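Local coordinates for glutamine amidotransferase subunit pdxT (Thermus thermophilus, PDB 2YWD), which probably hydrolyses glutamine to glutamate and ammonia, which is passed to the synthase subunit PdxS for making pyridoxal 5'-phosphate, at residues A42-G47 and R180-F185; H132-R137 and E174-P179; P139-L144 and A168-P173. One frame throughout, in Å; residues are numbered along the deposited sequence.

Contact 1. Residues A42-G47 and R180-F185; sequences ALIVPG and RLHRYF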
ATOM      1  N   ALA A  42       2.787  11.255  -5.361  1.00 15.19           N
ATOM      2  CA  ALA A  42       2.666   9.887  -4.871  1.00 14.75           C
ATOM      3  C   ALA A  42       2.662   9.824  -3.352  1.00 14.28           C
ATOM      4  O   ALA A  42       3.363  10.584  -2.683  1.00 14.00           O
ATOM      5  CB  ALA A  42       3.813   9.038  -5.416  1.00 12.86           C
ATOM      6  N   LEU A  43       1.867   8.903  -2.816  1.00 12.62           N
ATOM      7  CA  LEU A  43       1.771   8.711  -1.377  1.00 11.53           C
ATOM      8  C   LEU A  43       1.808   7.223  -1.048  1.00 12.06           C
ATOM      9  O   LEU A  43       1.059   6.437  -1.620  1.00 11.13           O
ATOM     10  CB  LEU A  43       0.467   9.305  -0.837  1.00 10.83           C
ATOM     11  CG  LEU A  43       0.196   9.054   0.650  1.00 11.45           C
ATOM     12  CD1 LEU A  43       1.201   9.827   1.491  1.00 11.26           C
ATOM     13  CD2 LEU A  43      -1.227   9.490   0.997  1.00 12.72           C
ATOM     14  N   ILE A  44       2.692   6.843  -0.134  1.00 10.95           N
ATOM     15  CA  ILE A  44       2.788   5.452   0.284  1.00 11.25           C
ATOM     16  C   ILE A  44       2.156   5.322   1.662  1.00 10.48           C
ATOM     17  O   ILE A  44       2.443   6.118   2.552  1.00 11.54           O
ATOM     18  CB  ILE A  44       4.251   4.983   0.394  1.00 12.11           C
ATOM     19  CG1 ILE A  44       4.914   5.003  -0.987  1.00 12.45           C
ATOM     20  CG2 ILE A  44       4.301   3.577   1.002  1.00 12.50           C
ATOM     21  CD1 ILE A  44       6.378   4.603  -0.967  1.00 13.26           C
ATOM     22  N   VAL A  45       1.279   4.339   1.820  1.00 10.50           N
ATOM     23  CA  VAL A  45       0.639   4.074   3.102  1.00 10.51           C
ATOM     24  C   VAL A  45       1.365   2.805   3.544  1.00 10.35           C
ATOM     25  O   VAL A  45       1.190   1.738   2.953  1.00 10.00           O
ATOM     26  CB  VAL A  45      -0.876   3.835   2.932  1.00 12.25           C
ATOM     27  CG1 VAL A  45      -1.527   3.616   4.290  1.00 10.33           C
ATOM     28  CG2 VAL A  45      -1.507   5.043   2.241  1.00 10.91           C
ATOM     29  N   PRO A  46       2.196   2.913   4.594  1.00 11.45           N
ATOM     30  CA  PRO A  46       3.012   1.835   5.164  1.00 10.47           C
ATOM     31  C   PRO A  46       2.344   0.690   5.896  1.00 11.10           C
ATOM     32  O   PRO A  46       1.137   0.681   6.121  1.00 10.94           O
ATOM     33  CB  PRO A  46       3.947   2.592   6.090  1.00 10.96           C
ATOM     34  CG  PRO A  46       3.008   3.587   6.699  1.00 11.74           C
ATOM     35  CD  PRO A  46       2.225   4.095   5.483  1.00 11.10           C
ATOM     36  N   GLY A  47       3.169  -0.282   6.265  1.00 11.04           N
ATOM     37  CA  GLY A  47       2.679  -1.409   7.031  1.00 10.93           C
ATOM     38  C   GLY A  47       2.502  -0.846   8.427  1.00 12.01           C
ATOM     39  O   GLY A  47       3.046   0.218   8.746  1.00 10.94           O
ATOM     40  N   ARG A 180      13.223  -1.768  -6.777  1.00 16.06           N
ATOM     41  CA  ARG A 180      12.512  -1.876  -8.046  1.00 15.47           C
ATOM     42  C   ARG A 180      10.991  -1.773  -7.994  1.00 15.14           C
ATOM     43  O   ARG A 180      10.378  -1.272  -8.937  1.00 13.29           O
ATOM     44  CB  ARG A 180      12.919  -3.159  -8.765  1.00 17.27           C
ATOM     45  CG  ARG A 180      14.341  -3.118  -9.316  1.00 17.54           C
ATOM     46  CD  ARG A 180      14.643  -4.406 -10.045  1.00 19.88           C
ATOM     47  NE  ARG A 180      14.497  -5.538  -9.143  1.00 23.21           N
ATOM     48  CZ  ARG A 180      14.077  -6.740  -9.513  1.00 24.89           C
ATOM     49  NH1 ARG A 180      13.756  -6.975 -10.781  1.00 25.22           N
ATOM     50  NH2 ARG A 180      13.979  -7.707  -8.612  1.00 25.13           N
ATOM     51  N   LEU A 181      10.370  -2.255  -6.921  1.00 12.94           N
ATOM     52  CA  LEU A 181       8.920  -2.148  -6.832  1.00 13.16           C
ATOM     53  C   LEU A 181       8.558  -0.696  -6.514  1.00 12.28           C
ATOM     54  O   LEU A 181       7.539  -0.185  -6.982  1.00 13.20           O
ATOM     55  CB  LEU A 181       8.361  -3.105  -5.768  1.00 13.57           C
ATOM     56  CG  LEU A 181       6.830  -3.210  -5.690  1.00 16.80           C
ATOM     57  CD1 LEU A 181       6.224  -3.329  -7.095  1.00 16.92           C
ATOM     58  CD2 LEU A 181       6.449  -4.424  -4.832  1.00 16.80           C
ATOM     59  N   HIS A 182       9.397  -0.025  -5.728  1.00 12.38           N
ATOM     60  CA  HIS A 182       9.145   1.378  -5.408  1.00 11.35           C
ATOM     61  C   HIS A 182       9.297   2.219  -6.674  1.00 11.63           C
ATOM     62  O   HIS A 182       8.509   3.134  -6.920  1.00 11.38           O
ATOM     63  CB  HIS A 182      10.117   1.882  -4.335  1.00 12.13           C
ATOM     64  CG  HIS A 182       9.750   1.469  -2.944  1.00 14.03           C
ATOM     65  ND1 HIS A 182       9.924   0.185  -2.475  1.00 14.83           N
ATOM     66  CD2 HIS A 182       9.208   2.173  -1.921  1.00 14.26           C
ATOM     67  CE1 HIS A 182       9.506   0.115  -1.224  1.00 16.60           C
ATOM     68  NE2 HIS A 182       9.067   1.307  -0.864  1.00 15.28           N
ATOM     69  N   ARG A 183      10.313   1.911  -7.476  1.00 12.48           N
ATOM     70  CA  ARG A 183      10.532   2.653  -8.720  1.00 13.75           C
ATOM     71  C   ARG A 183       9.351   2.425  -9.664  1.00 14.00           C
ATOM     72  O   ARG A 183       8.891   3.350 -10.337  1.00 14.08           O
ATOM     73  CB  ARG A 183      11.845   2.217  -9.388  1.00 13.88           C
ATOM     74  CG  ARG A 183      12.080   2.832 -10.776  1.00 14.65           C
ATOM     75  CD  ARG A 183      12.089   4.357 -10.731  1.00 16.43           C
ATOM     76  NE  ARG A 183      13.315   4.896 -10.148  1.00 14.43           N
ATOM     77  CZ  ARG A 183      13.488   6.175  -9.823  1.00 14.11           C
ATOM     78  NH1 ARG A 183      12.508   7.049 -10.016  1.00 12.05           N
ATOM     79  NH2 ARG A 183      14.646   6.586  -9.327  1.00 14.63           N
ATOM     80  N   TYR A 184       8.861   1.188  -9.710  1.00 14.33           N
ATOM     81  CA  TYR A 184       7.715   0.847 -10.553  1.00 14.10           C
ATOM     82  C   TYR A 184       6.556   1.772 -10.176  1.00 14.67           C
ATOM     83  O   TYR A 184       5.856   2.307 -11.043  1.00 14.45           O
ATOM     84  CB  TYR A 184       7.315  -0.614 -10.322  1.00 14.51           C
ATOM     85  CG  TYR A 184       6.035  -1.032 -11.012  1.00 16.78           C
ATOM     86  CD1 TYR A 184       6.016  -1.333 -12.374  1.00 18.87           C
ATOM     87  CD2 TYR A 184       4.837  -1.107 -10.305  1.00 16.99           C
ATOM     88  CE1 TYR A 184       4.829  -1.699 -13.016  1.00 22.18           C
ATOM     89  CE2 TYR A 184       3.650  -1.467 -10.933  1.00 19.58           C
ATOM     90  CZ  TYR A 184       3.651  -1.763 -12.288  1.00 21.57           C
ATOM     91  OH  TYR A 184       2.475  -2.119 -12.912  1.00 22.24           O
ATOM     92  N   PHE A 185       6.362   1.958  -8.873  1.00 13.24           N
ATOM     93  CA  PHE A 185       5.300   2.824  -8.368  1.00 13.72           C
ATOM     94  C   PHE A 185       5.523   4.286  -8.760  1.00 14.40           C
ATOM     95  O   PHE A 185       4.597   4.961  -9.221  1.00 15.04           O
ATOM     96  CB  PHE A 185       5.197   2.705  -6.839  1.00 11.89           C
ATOM     97  CG  PHE A 185       4.255   3.706  -6.215  1.00 13.16           C
ATOM     98  CD1 PHE A 185       2.933   3.801  -6.644  1.00 12.25           C
ATOM     99  CD2 PHE A 185       4.697   4.564  -5.211  1.00  9.84           C
ATOM    100  CE1 PHE A 185       2.062   4.739  -6.082  1.00 11.76           C
ATOM    101  CE2 PHE A 185       3.834   5.506  -4.641  1.00 12.68           C
ATOM    102  CZ  PHE A 185       2.515   5.592  -5.078  1.00 11.34           C
TER
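Phe185 reaches from the helix to the strand and sets the far corner of its ring between Ala42 and Ile44. Its CG lies opposite the backbone N (chi1 172°), which extends the ring away from the helix; the segment axes stay 10.9 Å apart at their closest and run at 138° to each other. Two ring carbons do the touching: CE2 lies 3.6 Å from Ala42 CB and 3.8 Å from Ile44 CG1, while CZ also comes within 3.8 Å of the carbonyl O of Leu43, a packing contact. All three meet the ring obliquely. Ile44 turns CG1 next to its own backbone N (chi1 -65°) and, with the chain extended beyond it, carries CD1 to His182 CD2 at 3.9 Å, the two side chains crossing nearly at right angles. One isoleucine branch therefore serves both aromatic residues, its CG1 packing on Phe185 and its CD1 on His182. His182 NE2 is hydrogen-bonded to His17 ND1, on helix 14-22, and the His182 side chain also approaches Glu174, a predicted charge-relay residue. Phe78 of strand 76-80 meets the Phe185 ring as well. The arrangement is a helix laid over an inner parallel strand of the seven-stranded sheet through buried side chains, as expected of the alpha/beta fold of class I glutamine amidotransferases.

Contact 2. Residues H132-R137 and E174-P179; sequences HGVFIR and ELTEDP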
ATOM      1  N   HIS A 132      11.740 -10.484  -4.046  1.00 17.05           N
ATOM      2  CA  HIS A 132      11.671 -11.178  -2.763  1.00 17.91           C
ATOM      3  C   HIS A 132      10.535 -10.635  -1.901  1.00 17.61           C
ATOM      4  O   HIS A 132      10.581  -9.489  -1.451  1.00 17.99           O
ATOM      5  CB  HIS A 132      12.998 -11.029  -2.013  1.00 18.83           C
ATOM      6  CG  HIS A 132      13.081 -11.854  -0.767  1.00 19.88           C
ATOM      7  ND1 HIS A 132      13.032 -13.232  -0.782  1.00 23.23           N
ATOM      8  CD2 HIS A 132      13.199 -11.495   0.533  1.00 21.04           C
ATOM      9  CE1 HIS A 132      13.116 -13.686   0.456  1.00 22.82           C
ATOM     10  NE2 HIS A 132      13.218 -12.653   1.273  1.00 22.78           N
ATOM     11  N   GLY A 133       9.525 -11.469  -1.664  1.00 16.74           N
ATOM     12  CA  GLY A 133       8.381 -11.052  -0.871  1.00 15.58           C
ATOM     13  C   GLY A 133       8.472 -11.391   0.607  1.00 14.86           C
ATOM     14  O   GLY A 133       8.618 -12.555   0.980  1.00 14.27           O
ATOM     15  N   VAL A 134       8.382 -10.364   1.447  1.00 13.34           N
ATOM     16  CA  VAL A 134       8.437 -10.530   2.895  1.00 13.13           C
ATOM     17  C   VAL A 134       7.030 -10.365   3.458  1.00 11.98           C
ATOM     18  O   VAL A 134       6.432  -9.291   3.358  1.00 10.66           O
ATOM     19  CB  VAL A 134       9.384  -9.488   3.535  1.00 12.28           C
ATOM     20  CG1 VAL A 134       9.364  -9.625   5.059  1.00 14.84           C
ATOM     21  CG2 VAL A 134      10.811  -9.689   3.008  1.00 12.41           C
ATOM     22  N   PHE A 135       6.510 -11.442   4.043  1.00 12.43           N
ATOM     23  CA  PHE A 135       5.162 -11.466   4.609  1.00 13.10           C
ATOM     24  C   PHE A 135       5.166 -11.555   6.144  1.00 11.95           C
ATOM     25  O   PHE A 135       5.839 -12.406   6.726  1.00 11.84           O
ATOM     26  CB  PHE A 135       4.387 -12.667   4.045  1.00 11.97           C
ATOM     27  CG  PHE A 135       4.196 -12.636   2.548  1.00 11.68           C
ATOM     28  CD1 PHE A 135       2.977 -12.245   1.996  1.00 11.08           C
ATOM     29  CD2 PHE A 135       5.224 -13.032   1.691  1.00 11.16           C
ATOM     30  CE1 PHE A 135       2.781 -12.254   0.611  1.00 12.21           C
ATOM     31  CE2 PHE A 135       5.040 -13.042   0.305  1.00 11.76           C
ATOM     32  CZ  PHE A 135       3.813 -12.654  -0.236  1.00 12.82           C
ATOM     33  N   ILE A 136       4.404 -10.673   6.789  1.00 11.69           N
ATOM     34  CA  ILE A 136       4.296 -10.654   8.251  1.00 13.04           C
ATOM     35  C   ILE A 136       2.828 -10.443   8.634  1.00 12.72           C
ATOM     36  O   ILE A 136       2.281  -9.363   8.421  1.00 14.86           O
ATOM     37  CB  ILE A 136       5.161  -9.517   8.847  1.00 14.18           C
ATOM     38  CG1 ILE A 136       6.637  -9.764   8.502  1.00 13.03           C
ATOM     39  CG2 ILE A 136       4.970  -9.443  10.354  1.00 14.36           C
ATOM     40  CD1 ILE A 136       7.574  -8.643   8.923  1.00 16.53           C
ATOM     41  N   ARG A 137       2.194 -11.471   9.198  1.00 12.55           N
ATOM     42  CA  ARG A 137       0.776 -11.395   9.569  1.00 12.81           C
ATOM     43  C   ARG A 137       0.016 -10.870   8.352  1.00 12.65           C
ATOM     44  O   ARG A 137      -0.956 -10.128   8.471  1.00 10.23           O
ATOM     45  CB  ARG A 137       0.575 -10.442  10.754  1.00 13.00           C
ATOM     46  CG  ARG A 137       1.181 -10.924  12.066  1.00 15.73           C
ATOM     47  CD  ARG A 137       0.728 -10.050  13.228  1.00 19.10           C
ATOM     48  NE  ARG A 137       1.071  -8.649  13.007  1.00 24.72           N
ATOM     49  CZ  ARG A 137       2.279  -8.131  13.207  1.00 26.92           C
ATOM     50  NH1 ARG A 137       3.271  -8.895  13.648  1.00 26.45           N
ATOM     51  NH2 ARG A 137       2.499  -6.850  12.949  1.00 28.87           N
ATOM     52  N   GLU A 174       9.550  -2.823   1.282  1.00 13.44           N
ATOM     53  CA  GLU A 174      10.456  -1.954   2.028  1.00 14.57           C
ATOM     54  C   GLU A 174      11.298  -2.736   3.033  1.00 14.82           C
ATOM     55  O   GLU A 174      12.204  -2.179   3.657  1.00 15.95           O
ATOM     56  CB  GLU A 174       9.677  -0.851   2.762  1.00 13.19           C
ATOM     57  CG  GLU A 174       8.979  -1.302   4.046  1.00 13.69           C
ATOM     58  CD  GLU A 174       7.689  -2.068   3.811  1.00 16.28           C
ATOM     59  OE1 GLU A 174       7.392  -2.426   2.649  1.00 15.63           O
ATOM     60  OE2 GLU A 174       6.965  -2.313   4.802  1.00 17.33           O
ATOM     61  N   LEU A 175      10.997  -4.020   3.201  1.00 14.15           N
ATOM     62  CA  LEU A 175      11.768  -4.842   4.126  1.00 14.58           C
ATOM     63  C   LEU A 175      12.870  -5.597   3.397  1.00 16.02           C
ATOM     64  O   LEU A 175      13.439  -6.562   3.918  1.00 15.55           O
ATOM     65  CB  LEU A 175      10.860  -5.807   4.893  1.00 15.99           C
ATOM     66  CG  LEU A 175       9.990  -5.102   5.942  1.00 17.07           C
ATOM     67  CD1 LEU A 175       9.225  -6.130   6.761  1.00 16.48           C
ATOM     68  CD2 LEU A 175      10.879  -4.254   6.856  1.00 18.58           C
ATOM     69  N   THR A 176      13.159  -5.141   2.182  1.00 14.66           N
ATOM     70  CA  THR A 176      14.222  -5.700   1.357  1.00 16.19           C
ATOM     71  C   THR A 176      15.012  -4.473   0.919  1.00 17.71           C
ATOM     72  O   THR A 176      14.573  -3.343   1.136  1.00 16.22           O
ATOM     73  CB  THR A 176      13.690  -6.396   0.081  1.00 16.99           C
ATOM     74  OG1 THR A 176      13.243  -5.404  -0.855  1.00 14.18           O
ATOM     75  CG2 THR A 176      12.534  -7.330   0.416  1.00 15.31           C
ATOM     76  N   GLU A 177      16.171  -4.682   0.306  1.00 18.27           N
ATOM     77  CA  GLU A 177      16.961  -3.551  -0.162  1.00 21.66           C
ATOM     78  C   GLU A 177      16.740  -3.327  -1.656  1.00 20.90           C
ATOM     79  O   GLU A 177      17.397  -2.488  -2.272  1.00 21.54           O
ATOM     80  CB  GLU A 177      18.444  -3.781   0.135  1.00 26.57           C
ATOM     81  CG  GLU A 177      18.747  -3.866   1.623  1.00 31.92           C
ATOM     82  CD  GLU A 177      20.206  -3.620   1.932  1.00 37.20           C
ATOM     83  OE1 GLU A 177      20.715  -2.543   1.555  1.00 40.70           O
ATOM     84  OE2 GLU A 177      20.844  -4.499   2.550  1.00 39.72           O
ATOM     85  N   ASP A 178      15.797  -4.075  -2.221  1.00 19.42           N
ATOM     86  CA  ASP A 178      15.450  -3.992  -3.640  1.00 18.69           C
ATOM     87  C   ASP A 178      14.441  -2.853  -3.823  1.00 18.88           C
ATOM     88  O   ASP A 178      13.312  -2.943  -3.350  1.00 18.77           O
ATOM     89  CB  ASP A 178      14.825  -5.319  -4.081  1.00 19.81           C
ATOM     90  CG  ASP A 178      14.628  -5.411  -5.582  1.00 19.40           C
ATOM     91  OD1 ASP A 178      14.551  -4.358  -6.247  1.00 18.55           O
ATOM     92  OD2 ASP A 178      14.533  -6.546  -6.094  1.00 20.30           O
ATOM     93  N   PRO A 179      14.833  -1.771  -4.523  1.00 19.09           N
ATOM     94  CA  PRO A 179      13.933  -0.635  -4.736  1.00 18.80           C
ATOM     95  C   PRO A 179      13.122  -0.675  -6.029  1.00 17.11           C
ATOM     96  O   PRO A 179      12.403   0.273  -6.336  1.00 18.30           O
ATOM     97  CB  PRO A 179      14.893   0.546  -4.714  1.00 18.92           C
ATOM     98  CG  PRO A 179      16.045  -0.003  -5.501  1.00 19.47           C
ATOM     99  CD  PRO A 179      16.203  -1.431  -4.959  1.00 20.16           C
TER
HETATM  100  O   HOH W   1      14.075  -8.772  -4.514  1.00 16.76           O
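Leu175 holds CG beside its backbone N (chi1 -72°) and extends from there, bringing CD1 against Val134 and Ile136, while Thr176 turns OG1 between its backbone N and carbonyl carbon (chi1 73°), leaving CG2 to face the strand. Leu175 CD1 sits 3.7 Å from Ile136 CD1 and 3.9 Å from Val134 CG1, and the leucine crosses both side chains at about a right angle. The two methyls of Val134 divide the work: CG1 packs on Leu175, CG2 on Thr176 CG2 at 3.9 Å. The same threonine methyl lies 3.5 Å from His132 O and, more loosely, at the edge of the His132 ring near its plane. OG1 is occupied on its own side of the contact, accepting from Asp178 N at 3.2 Å (N-H...O angle 146°) in an ST turn and bonding also to Pro173 O. The polar link between the segments is a water, which accepts from His132 N at 2.9 Å and donates to Asp178 OD2 at 2.8 Å. That carboxylate oxygen also forms a salt bridge with Arg180, so water and guanidinium share it where the loop turns into the helix. Ile136 is a predicted glutamine-binding residue, and Glu174, at the start of the loop, belongs to the predicted charge relay. The contact lies near the surface: strand 129-136, paired with strand 118-125, is joined to the loop between strand 166-169 and helix 180-189, while helix 14-22 touches Leu175 through Glu16.

Contact 3. Residues P139-L144 and A168-P173; sequences PVFRRL and ASSFHP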
ATOM      1  N   PRO A 139      -2.205  -9.910   5.114  1.00 12.35           N
ATOM      2  CA  PRO A 139      -3.640  -9.939   4.836  1.00 11.78           C
ATOM      3  C   PRO A 139      -3.811 -10.726   3.538  1.00 13.66           C
ATOM      4  O   PRO A 139      -2.839 -10.963   2.813  1.00 13.94           O
ATOM      5  CB  PRO A 139      -3.986  -8.465   4.666  1.00 12.26           C
ATOM      6  CG  PRO A 139      -2.750  -7.922   4.013  1.00 12.44           C
ATOM      7  CD  PRO A 139      -1.646  -8.574   4.834  1.00 11.17           C
ATOM      8  N   VAL A 140      -5.038 -11.124   3.241  1.00 13.07           N
ATOM      9  CA  VAL A 140      -5.308 -11.881   2.032  1.00 12.60           C
ATOM     10  C   VAL A 140      -6.315 -11.158   1.151  1.00 12.49           C
ATOM     11  O   VAL A 140      -7.319 -10.636   1.636  1.00 11.60           O
ATOM     12  CB  VAL A 140      -5.846 -13.289   2.389  1.00 12.75           C
ATOM     13  CG1 VAL A 140      -6.298 -14.033   1.128  1.00 13.32           C
ATOM     14  CG2 VAL A 140      -4.759 -14.081   3.117  1.00 11.92           C
ATOM     15  N   PHE A 141      -6.025 -11.102  -0.144  1.00 12.57           N
ATOM     16  CA  PHE A 141      -6.930 -10.480  -1.100  1.00 12.79           C
ATOM     17  C   PHE A 141      -7.941 -11.575  -1.442  1.00 13.90           C
ATOM     18  O   PHE A 141      -7.636 -12.474  -2.223  1.00 13.25           O
ATOM     19  CB  PHE A 141      -6.168 -10.067  -2.362  1.00 12.42           C
ATOM     20  CG  PHE A 141      -5.297  -8.855  -2.182  1.00 13.01           C
ATOM     21  CD1 PHE A 141      -5.861  -7.588  -2.075  1.00 13.40           C
ATOM     22  CD2 PHE A 141      -3.910  -8.977  -2.145  1.00 12.27           C
ATOM     23  CE1 PHE A 141      -5.059  -6.454  -1.937  1.00 14.43           C
ATOM     24  CE2 PHE A 141      -3.095  -7.850  -2.008  1.00 12.36           C
ATOM     25  CZ  PHE A 141      -3.672  -6.588  -1.904  1.00 16.10           C
ATOM     26  N   ARG A 142      -9.134 -11.502  -0.856  1.00 14.45           N
ATOM     27  CA  ARG A 142     -10.156 -12.520  -1.093  1.00 16.93           C
ATOM     28  C   ARG A 142     -10.866 -12.408  -2.441  1.00 19.43           C
ATOM     29  O   ARG A 142     -11.047 -13.414  -3.137  1.00 21.12           O
ATOM     30  CB  ARG A 142     -11.182 -12.508   0.045  1.00 16.32           C
ATOM     31  CG  ARG A 142     -10.623 -12.968   1.395  1.00 12.89           C
ATOM     32  CD  ARG A 142     -10.148 -14.420   1.338  1.00 14.85           C
ATOM     33  NE  ARG A 142      -9.855 -14.947   2.670  1.00 15.04           N
ATOM     34  CZ  ARG A 142      -9.422 -16.180   2.914  1.00 16.39           C
ATOM     35  NH1 ARG A 142      -9.223 -17.031   1.911  1.00 16.23           N
ATOM     36  NH2 ARG A 142      -9.193 -16.565   4.165  1.00 14.89           N
ATOM     37  N   ARG A 143     -11.280 -11.200  -2.805  1.00 18.71           N
ATOM     38  CA  ARG A 143     -11.948 -10.990  -4.089  1.00 21.90           C
ATOM     39  C   ARG A 143     -11.460  -9.692  -4.705  1.00 20.63           C
ATOM     40  O   ARG A 143     -11.112  -8.754  -3.987  1.00 18.71           O
ATOM     41  CB  ARG A 143     -13.466 -10.923  -3.923  1.00 24.07           C
ATOM     42  CG  ARG A 143     -14.075 -12.123  -3.222  1.00 32.11           C
ATOM     43  CD  ARG A 143     -15.549 -12.273  -3.565  1.00 36.26           C
ATOM     44  NE  ARG A 143     -16.299 -11.035  -3.374  1.00 39.99           N
ATOM     45  CZ  ARG A 143     -17.597 -10.904  -3.632  1.00 43.63           C
ATOM     46  NH1 ARG A 143     -18.291 -11.940  -4.089  1.00 44.35           N
ATOM     47  NH2 ARG A 143     -18.204  -9.741  -3.437  1.00 44.56           N
ATOM     48  N   LEU A 144     -11.440  -9.642  -6.034  1.00 18.64           N
ATOM     49  CA  LEU A 144     -10.991  -8.453  -6.751  1.00 19.19           C
ATOM     50  C   LEU A 144     -12.008  -8.037  -7.807  1.00 19.64           C
ATOM     51  O   LEU A 144     -12.590  -8.884  -8.483  1.00 19.83           O
ATOM     52  CB  LEU A 144      -9.644  -8.725  -7.427  1.00 16.83           C
ATOM     53  CG  LEU A 144      -8.498  -9.171  -6.513  1.00 19.15           C
ATOM     54  CD1 LEU A 144      -7.256  -9.452  -7.348  1.00 17.40           C
ATOM     55  CD2 LEU A 144      -8.214  -8.090  -5.477  1.00 17.87           C
ATOM     56  N   ALA A 168      -1.254  -1.972  -4.505  1.00 11.60           N
ATOM     57  CA  ALA A 168      -1.339  -2.562  -3.172  1.00 11.88           C
ATOM     58  C   ALA A 168      -0.663  -3.924  -3.087  1.00 11.72           C
ATOM     59  O   ALA A 168      -0.779  -4.739  -3.998  1.00 11.10           O
ATOM     60  CB  ALA A 168      -2.798  -2.679  -2.748  1.00 10.91           C
ATOM     61  N   SER A 169       0.042  -4.163  -1.985  1.00 11.02           N
ATOM     62  CA  SER A 169       0.725  -5.438  -1.775  1.00 12.40           C
ATOM     63  C   SER A 169       0.447  -5.972  -0.375  1.00 12.37           C
ATOM     64  O   SER A 169       0.251  -5.202   0.564  1.00 12.05           O
ATOM     65  CB  SER A 169       2.240  -5.277  -1.961  1.00 11.50           C
ATOM     66  OG  SER A 169       2.795  -4.423  -0.974  1.00 12.95           O
ATOM     67  N   SER A 170       0.423  -7.292  -0.231  1.00 12.04           N
ATOM     68  CA  SER A 170       0.196  -7.874   1.085  1.00 12.31           C
ATOM     69  C   SER A 170       1.553  -8.125   1.743  1.00 13.92           C
ATOM     70  O   SER A 170       1.624  -8.475   2.927  1.00 15.48           O
ATOM     71  CB  SER A 170      -0.598  -9.178   0.973  1.00 11.10           C
ATOM     72  OG  SER A 170      -0.033 -10.042   0.008  1.00 13.80           O
ATOM     73  N   PHE A 171       2.621  -7.931   0.967  1.00 11.71           N
ATOM     74  CA  PHE A 171       3.991  -8.112   1.450  1.00 12.15           C
ATOM     75  C   PHE A 171       4.716  -6.771   1.614  1.00 11.60           C
ATOM     76  O   PHE A 171       4.212  -5.728   1.200  1.00 10.97           O
ATOM     77  CB  PHE A 171       4.777  -9.028   0.504  1.00 11.54           C
ATOM     78  CG  PHE A 171       4.838  -8.537  -0.914  1.00 12.14           C
ATOM     79  CD1 PHE A 171       5.874  -7.711  -1.334  1.00 11.69           C
ATOM     80  CD2 PHE A 171       3.859  -8.909  -1.834  1.00 11.62           C
ATOM     81  CE1 PHE A 171       5.938  -7.260  -2.650  1.00 12.69           C
ATOM     82  CE2 PHE A 171       3.912  -8.467  -3.155  1.00 11.83           C
ATOM     83  CZ  PHE A 171       4.955  -7.640  -3.563  1.00 12.54           C
ATOM     84  N   HIS A 172       5.906  -6.814   2.210  1.00 11.56           N
ATOM     85  CA  HIS A 172       6.689  -5.613   2.491  1.00 10.24           C
ATOM     86  C   HIS A 172       7.918  -5.409   1.609  1.00 11.31           C
ATOM     87  O   HIS A 172       9.012  -5.871   1.941  1.00 11.95           O
ATOM     88  CB  HIS A 172       7.153  -5.644   3.949  1.00 11.79           C
ATOM     89  CG  HIS A 172       6.038  -5.662   4.945  1.00 13.84           C
ATOM     90  ND1 HIS A 172       5.499  -4.512   5.478  1.00 15.51           N
ATOM     91  CD2 HIS A 172       5.366  -6.691   5.513  1.00 16.37           C
ATOM     92  CE1 HIS A 172       4.545  -4.832   6.336  1.00 17.79           C
ATOM     93  NE2 HIS A 172       4.444  -6.148   6.376  1.00 15.21           N
ATOM     94  N   PRO A 173       7.764  -4.701   0.483  1.00 10.97           N
ATOM     95  CA  PRO A 173       8.934  -4.490  -0.374  1.00 12.10           C
ATOM     96  C   PRO A 173       9.992  -3.646   0.332  1.00 12.47           C
ATOM     97  O   PRO A 173      11.183  -3.746   0.029  1.00 13.56           O
ATOM     98  CB  PRO A 173       8.347  -3.780  -1.591  1.00 10.59           C
ATOM     99  CG  PRO A 173       7.197  -3.010  -1.005  1.00 11.27           C
ATOM    100  CD  PRO A 173       6.575  -4.029  -0.069  1.00 12.28           C
TER
HETATM  101  O   HOH W   2      -1.700 -12.139   0.433  1.00 32.60           O
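Pro139 and Ser170 bring the two backbones nearest, CA to CA 5.7 Å, where the chain enters strand 140-144 on one side and has just left strand 166-169 on the other. The proline ring lies against the serine, with CG 3.9 Å from Ser170 CB, and Pro139 O comes within 3.4 Å of the same CB. Phe141 sets CG beside its backbone N (chi1 -74°), which points the ring at residues 168-173: CZ packs on Ala168 CB at 4.1 Å, CE2 on Ser170 CB at 4.1 Å, and the carbonyl carbon of Ser169 lies at the ring edge. Replacing Pro139 with an alanine would probably open a gap beside Ser170 CB and leave the backbone freer to turn before the strand. Val107 of strand 103-108 touches both Pro139 and Phe141. Within residues 168-173, Ser169 OG donates to Phe171 O at 2.9 Å, tying the turn that leads to His172, a predicted charge-relay residue. Van der Waals contact, much of it against serine CB and backbone atoms, thus carries the direct part of the contact, while a water that donates to Pro139 O at 2.9 Å and hydrogen-bonds Ser170 OG at 2.7 Å gives these two buried oxygens a shared polar partner.

Along the chain the contacts are nested: contact 3 lies inside the loop closed by contact 2, and contact 2 inside that closed by contact 1. Their centres are 12 to 14 Å apart. Residues 168-173, 174-179 and 180-185 follow one another without a break, leaving the seven-stranded sheet at strand 166-169, passing the predicted charge-relay residues His172 and Glu174, and entering helix 180-189. Contact 1 seats that helix on strand 42-45 of the same sheet. Val134 O probably accepts from His172 N, linking contacts 2 and 3. The loop carrying the predicted charge-relay residues thus touches strand 129-136 and the start of strand 140-144, and the helix that follows it packs on strand 42-45.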